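Local coordinates for malonyl CoA-acyl carrier protein transacylase (Mycobacterium tuberculosis, PDB 2QC3) that catalyses transfer of the malonyl group from malonyl-CoA to holo-acyl carrier protein, a step in fatty acid biosynthesis, at residues Gln61-Gln73 against Val93-Ala107. Residues are numbered along the deposited sequence; the frame is centred on the assembly and turned at random.
Sequences QPLIVAATLLAHQ and VGEIAAYAIAGVIAA. With ACY (acetic acid), chain B.
One face of the His-72 imidazole lies against Ile-101, whose CG1 makes a CH-pi contact 4.0 Å from the centroid of the His-72 ring, 22° off the normal and shifted toward the rim on the CG–ND1 side. With CG anti to the backbone N (chi1 166°), the ring is swung over the end of helix 94-101. The Gln-61 amide, by contrast, brings its oxygen to a methyl: OE1 lies 3.4 Å from Val-93 CG2, while hydrogen bonds to Arg-117 and, through NE2, to Thr-57 hold the group. Between these ends Leu-69 is a knob in a hole made by Ala-97, Ala-100, Ile-101 and Ala-107; CD2 reaches Ala-100 CB at 3.9 Å, and CD1 turns to Ala-107. Thr-68 offers its methyl, CG2 meeting Ala-97 CB at 3.5 Å, and its OG1 hydrogen-bonds to Pro-270 O. The small alanines let the axes of segments 61-73 and 94-101 come within 8.9 Å at a crossing angle of -30°. Val-93 follows Ser-92, the probable nucleophile, in what fits a GxSxG elbow; its N donates a 2.8 Å hydrogen bond to OXT of acetic acid, probably from the crystallisation liquor. Apolar van der Waals packing thus joins helix 57-77 to the helix after the elbow, with the polar ends of Gln-61 and Thr-68 bonded outside the interface.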
loop_
_atom_site.group_PDB
_atom_site.type_symbol
_atom_site.label_atom_id
_atom_site.label_comp_id
_atom_site.label_asym_id
_atom_site.label_seq_id
_atom_site.Cartn_x
_atom_site.Cartn_y
_atom_site.Cartn_z
ATOM N N GLN A 61 -1.961 9.151 -0.650
ATOM C CA GLN A 61 -1.732 8.223 0.441
ATOM C C GLN A 61 -2.903 8.179 1.449
ATOM O O GLN A 61 -3.448 7.106 1.722
ATOM C CB GLN A 61 -0.391 8.542 1.120
ATOM C CG GLN A 61 0.821 8.107 0.320
ATOM C CD GLN A 61 2.098 8.120 1.134
ATOM O OE1 GLN A 61 2.165 7.534 2.209
ATOM N NE2 GLN A 61 3.124 8.779 0.614
ATOM N N PRO A 62 -3.318 9.333 2.005
ATOM C CA PRO A 62 -4.432 9.271 2.955
ATOM C C PRO A 62 -5.752 8.945 2.258
ATOM O O PRO A 62 -6.648 8.351 2.849
ATOM C CB PRO A 62 -4.431 10.667 3.578
ATOM C CG PRO A 62 -3.975 11.525 2.443
ATOM C CD PRO A 62 -2.841 10.719 1.852
ATOM N N LEU A 63 -5.856 9.339 0.995
ATOM C CA LEU A 63 -7.058 9.094 0.209
ATOM C C LEU A 63 -7.215 7.593 -0.025
ATOM O O LEU A 63 -8.305 7.038 0.136
ATOM C CB LEU A 63 -6.956 9.840 -1.123
ATOM C CG LEU A 63 -8.209 9.984 -1.992
ATOM C CD1 LEU A 63 -9.315 10.681 -1.206
ATOM C CD2 LEU A 63 -7.854 10.785 -3.244
ATOM N N ILE A 64 -6.119 6.936 -0.397
ATOM C CA ILE A 64 -6.141 5.497 -0.628
ATOM C C ILE A 64 -6.478 4.745 0.656
ATOM O O ILE A 64 -7.288 3.817 0.640
ATOM C CB ILE A 64 -4.790 4.994 -1.175
ATOM C CG1 ILE A 64 -4.591 5.520 -2.598
ATOM C CG2 ILE A 64 -4.745 3.457 -1.171
ATOM C CD1 ILE A 64 -3.196 5.300 -3.142
ATOM N N VAL A 65 -5.856 5.142 1.764
ATOM C CA VAL A 65 -6.120 4.503 3.048
ATOM C C VAL A 65 -7.576 4.751 3.437
ATOM O O VAL A 65 -8.240 3.861 3.966
ATOM C CB VAL A 65 -5.176 5.045 4.167
ATOM C CG1 VAL A 65 -5.646 4.558 5.533
ATOM C CG2 VAL A 65 -3.748 4.568 3.921
ATOM N N ALA A 66 -8.073 5.959 3.163
ATOM C CA ALA A 66 -9.461 6.303 3.487
ATOM C C ALA A 66 -10.443 5.404 2.721
ATOM O O ALA A 66 -11.405 4.893 3.292
ATOM C CB ALA A 66 -9.734 7.781 3.159
ATOM N N ALA A 67 -10.196 5.219 1.431
ATOM C CA ALA A 67 -11.051 4.378 0.599
ATOM C C ALA A 67 -11.034 2.954 1.141
ATOM O O ALA A 67 -12.078 2.300 1.259
ATOM C CB ALA A 67 -10.555 4.388 -0.837
ATOM N N THR A 68 -9.839 2.480 1.478
ATOM C CA THR A 68 -9.691 1.133 2.003
ATOM C C THR A 68 -10.459 0.894 3.288
ATOM O O THR A 68 -11.162 -0.111 3.420
ATOM C CB THR A 68 -8.206 0.765 2.238
ATOM O OG1 THR A 68 -7.550 0.644 0.974
ATOM C CG2 THR A 68 -8.089 -0.577 2.979
ATOM N N LEU A 69 -10.334 1.823 4.227
ATOM C CA LEU A 69 -11.000 1.673 5.505
ATOM C C LEU A 69 -12.513 1.866 5.452
ATOM O O LEU A 69 -13.231 1.286 6.259
ATOM C CB LEU A 69 -10.341 2.594 6.540
ATOM C CG LEU A 69 -8.834 2.292 6.665
ATOM C CD1 LEU A 69 -8.209 3.115 7.791
ATOM C CD2 LEU A 69 -8.631 0.792 6.919
ATOM N N LEU A 70 -13.009 2.673 4.520
ATOM C CA LEU A 70 -14.460 2.847 4.409
ATOM C C LEU A 70 -15.050 1.471 4.116
ATOM O O LEU A 70 -16.043 1.062 4.725
ATOM C CB LEU A 70 -14.821 3.795 3.263
ATOM C CG LEU A 70 -14.661 5.298 3.479
ATOM C CD1 LEU A 70 -14.959 6.015 2.177
ATOM C CD2 LEU A 70 -15.604 5.772 4.583
ATOM N N ALA A 71 -14.413 0.759 3.189
ATOM C CA ALA A 71 -14.846 -0.574 2.795
ATOM C C ALA A 71 -14.725 -1.520 3.977
ATOM O O ALA A 71 -15.623 -2.325 4.238
ATOM C CB ALA A 71 -13.999 -1.074 1.635
ATOM N N HIS A 72 -13.607 -1.428 4.687
ATOM C CA HIS A 72 -13.391 -2.274 5.849
ATOM C C HIS A 72 -14.410 -1.955 6.932
ATOM O O HIS A 72 -14.895 -2.851 7.624
ATOM C CB HIS A 72 -11.998 -2.069 6.429
ATOM C CG HIS A 72 -11.840 -2.652 7.797
ATOM N ND1 HIS A 72 -11.824 -4.011 8.029
ATOM C CD2 HIS A 72 -11.742 -2.062 9.012
ATOM C CE1 HIS A 72 -11.720 -4.232 9.327
ATOM N NE2 HIS A 72 -11.669 -3.066 9.947
ATOM N N GLN A 73 -14.705 -0.669 7.090
ATOM C CA GLN A 73 -15.663 -0.219 8.086
ATOM C C GLN A 73 -17.016 -0.849 7.807
ATOM O O GLN A 73 -17.649 -1.409 8.700
ATOM C CB GLN A 73 -15.800 1.304 8.045
ATOM C CG GLN A 73 -14.609 2.061 8.591
ATOM C CD GLN A 73 -14.349 1.747 10.041
ATOM O OE1 GLN A 73 -14.016 0.615 10.394
ATOM N NE2 GLN A 73 -14.503 2.749 10.899
ATOM N N VAL A 93 2.044 2.181 1.113
ATOM C CA VAL A 93 1.175 2.938 1.996
ATOM C C VAL A 93 -0.010 2.056 2.457
ATOM O O VAL A 93 -0.587 2.299 3.514
ATOM C CB VAL A 93 0.643 4.218 1.326
ATOM C CG1 VAL A 93 -0.253 3.882 0.139
ATOM C CG2 VAL A 93 -0.110 5.035 2.369
ATOM N N GLY A 94 -0.347 1.024 1.681
ATOM C CA GLY A 94 -1.430 0.123 2.047
ATOM C C GLY A 94 -1.202 -0.534 3.396
ATOM O O GLY A 94 -2.141 -0.990 4.042
ATOM N N GLU A 95 0.045 -0.599 3.838
ATOM C CA GLU A 95 0.309 -1.196 5.146
ATOM C C GLU A 95 -0.420 -0.478 6.283
ATOM O O GLU A 95 -0.845 -1.113 7.247
ATOM C CB GLU A 95 1.804 -1.215 5.444
ATOM C CG GLU A 95 2.591 -2.153 4.548
ATOM C CD GLU A 95 3.828 -2.677 5.230
ATOM O OE1 GLU A 95 3.931 -3.911 5.404
ATOM O OE2 GLU A 95 4.694 -1.852 5.601
ATOM N N ILE A 96 -0.565 0.840 6.182
ATOM C CA ILE A 96 -1.247 1.589 7.240
ATOM C C ILE A 96 -2.695 1.125 7.355
ATOM O O ILE A 96 -3.215 0.953 8.458
ATOM C CB ILE A 96 -1.195 3.122 6.981
ATOM C CG1 ILE A 96 0.245 3.627 7.171
ATOM C CG2 ILE A 96 -2.123 3.847 7.937
ATOM C CD1 ILE A 96 0.451 5.098 6.825
ATOM N N ALA A 97 -3.337 0.921 6.208
ATOM C CA ALA A 97 -4.713 0.445 6.175
ATOM C C ALA A 97 -4.738 -0.991 6.704
ATOM O O ALA A 97 -5.625 -1.365 7.477
ATOM C CB ALA A 97 -5.253 0.498 4.743
ATOM N N ALA A 98 -3.754 -1.789 6.295
ATOM C CA ALA A 98 -3.655 -3.178 6.752
ATOM C C ALA A 98 -3.544 -3.221 8.274
ATOM O O ALA A 98 -4.131 -4.090 8.927
ATOM C CB ALA A 98 -2.443 -3.859 6.129
ATOM N N TYR A 99 -2.783 -2.285 8.837
ATOM C CA TYR A 99 -2.609 -2.217 10.282
ATOM C C TYR A 99 -3.941 -1.952 10.970
ATOM O O TYR A 99 -4.251 -2.559 11.995
ATOM C CB TYR A 99 -1.608 -1.118 10.649
ATOM C CG TYR A 99 -0.171 -1.563 10.599
ATOM C CD1 TYR A 99 0.272 -2.439 9.611
ATOM C CD2 TYR A 99 0.755 -1.097 11.534
ATOM C CE1 TYR A 99 1.593 -2.842 9.549
ATOM C CE2 TYR A 99 2.091 -1.494 11.481
ATOM C CZ TYR A 99 2.499 -2.367 10.488
ATOM O OH TYR A 99 3.807 -2.778 10.421
ATOM N N ALA A 100 -4.724 -1.039 10.406
ATOM C CA ALA A 100 -6.026 -0.716 10.971
ATOM C C ALA A 100 -6.953 -1.922 10.818
ATOM O O ALA A 100 -7.723 -2.246 11.718
ATOM C CB ALA A 100 -6.622 0.502 10.267
ATOM N N ILE A 101 -6.874 -2.595 9.674
ATOM C CA ILE A 101 -7.715 -3.760 9.454
ATOM C C ILE A 101 -7.377 -4.818 10.500
ATOM O O ILE A 101 -8.270 -5.436 11.074
ATOM C CB ILE A 101 -7.523 -4.315 8.025
ATOM C CG1 ILE A 101 -8.179 -3.356 7.022
ATOM C CG2 ILE A 101 -8.126 -5.721 7.909
ATOM C CD1 ILE A 101 -7.829 -3.632 5.556
ATOM N N ALA A 102 -6.085 -4.991 10.766
ATOM C CA ALA A 102 -5.619 -5.968 11.744
ATOM C C ALA A 102 -5.714 -5.473 13.187
ATOM O O ALA A 102 -5.180 -6.109 14.096
ATOM C CB ALA A 102 -4.183 -6.380 11.427
ATOM N N GLY A 103 -6.372 -4.332 13.388
ATOM C CA GLY A 103 -6.565 -3.799 14.726
ATOM C C GLY A 103 -5.398 -3.170 15.469
ATOM O O GLY A 103 -5.482 -2.951 16.677
ATOM N N VAL A 104 -4.315 -2.855 14.770
ATOM C CA VAL A 104 -3.168 -2.251 15.432
ATOM C C VAL A 104 -3.405 -0.774 15.716
ATOM O O VAL A 104 -2.972 -0.258 16.744
ATOM C CB VAL A 104 -1.896 -2.428 14.582
ATOM C CG1 VAL A 104 -0.731 -1.663 15.198
ATOM C CG2 VAL A 104 -1.555 -3.906 14.490
ATOM N N ILE A 105 -4.104 -0.100 14.804
ATOM C CA ILE A 105 -4.394 1.322 14.950
ATOM C C ILE A 105 -5.827 1.645 14.533
ATOM O O ILE A 105 -6.413 0.942 13.708
ATOM C CB ILE A 105 -3.434 2.182 14.085
ATOM C CG1 ILE A 105 -3.491 1.716 12.627
ATOM C CG2 ILE A 105 -2.010 2.093 14.626
ATOM C CD1 ILE A 105 -2.570 2.496 11.690
ATOM N N ALA A 106 -6.382 2.714 15.102
ATOM C CA ALA A 106 -7.741 3.149 14.782
ATOM C C ALA A 106 -7.764 3.725 13.371
ATOM O O ALA A 106 -6.753 4.239 12.896
ATOM C CB ALA A 106 -8.211 4.205 15.791
ATOM N N ALA A 107 -8.918 3.645 12.709
ATOM C CA ALA A 107 -9.062 4.146 11.344
ATOM C C ALA A 107 -8.756 5.638 11.205
ATOM O O ALA A 107 -8.093 6.056 10.255
ATOM C CB ALA A 107 -10.473 3.858 10.820
HETATM C C ACY B . 4.096 4.180 -1.144
HETATM O O ACY B . 4.889 4.300 -0.227
HETATM O OXT ACY B . 2.789 3.977 -0.895
HETATM C CH3 ACY B . 4.567 4.252 -2.570
#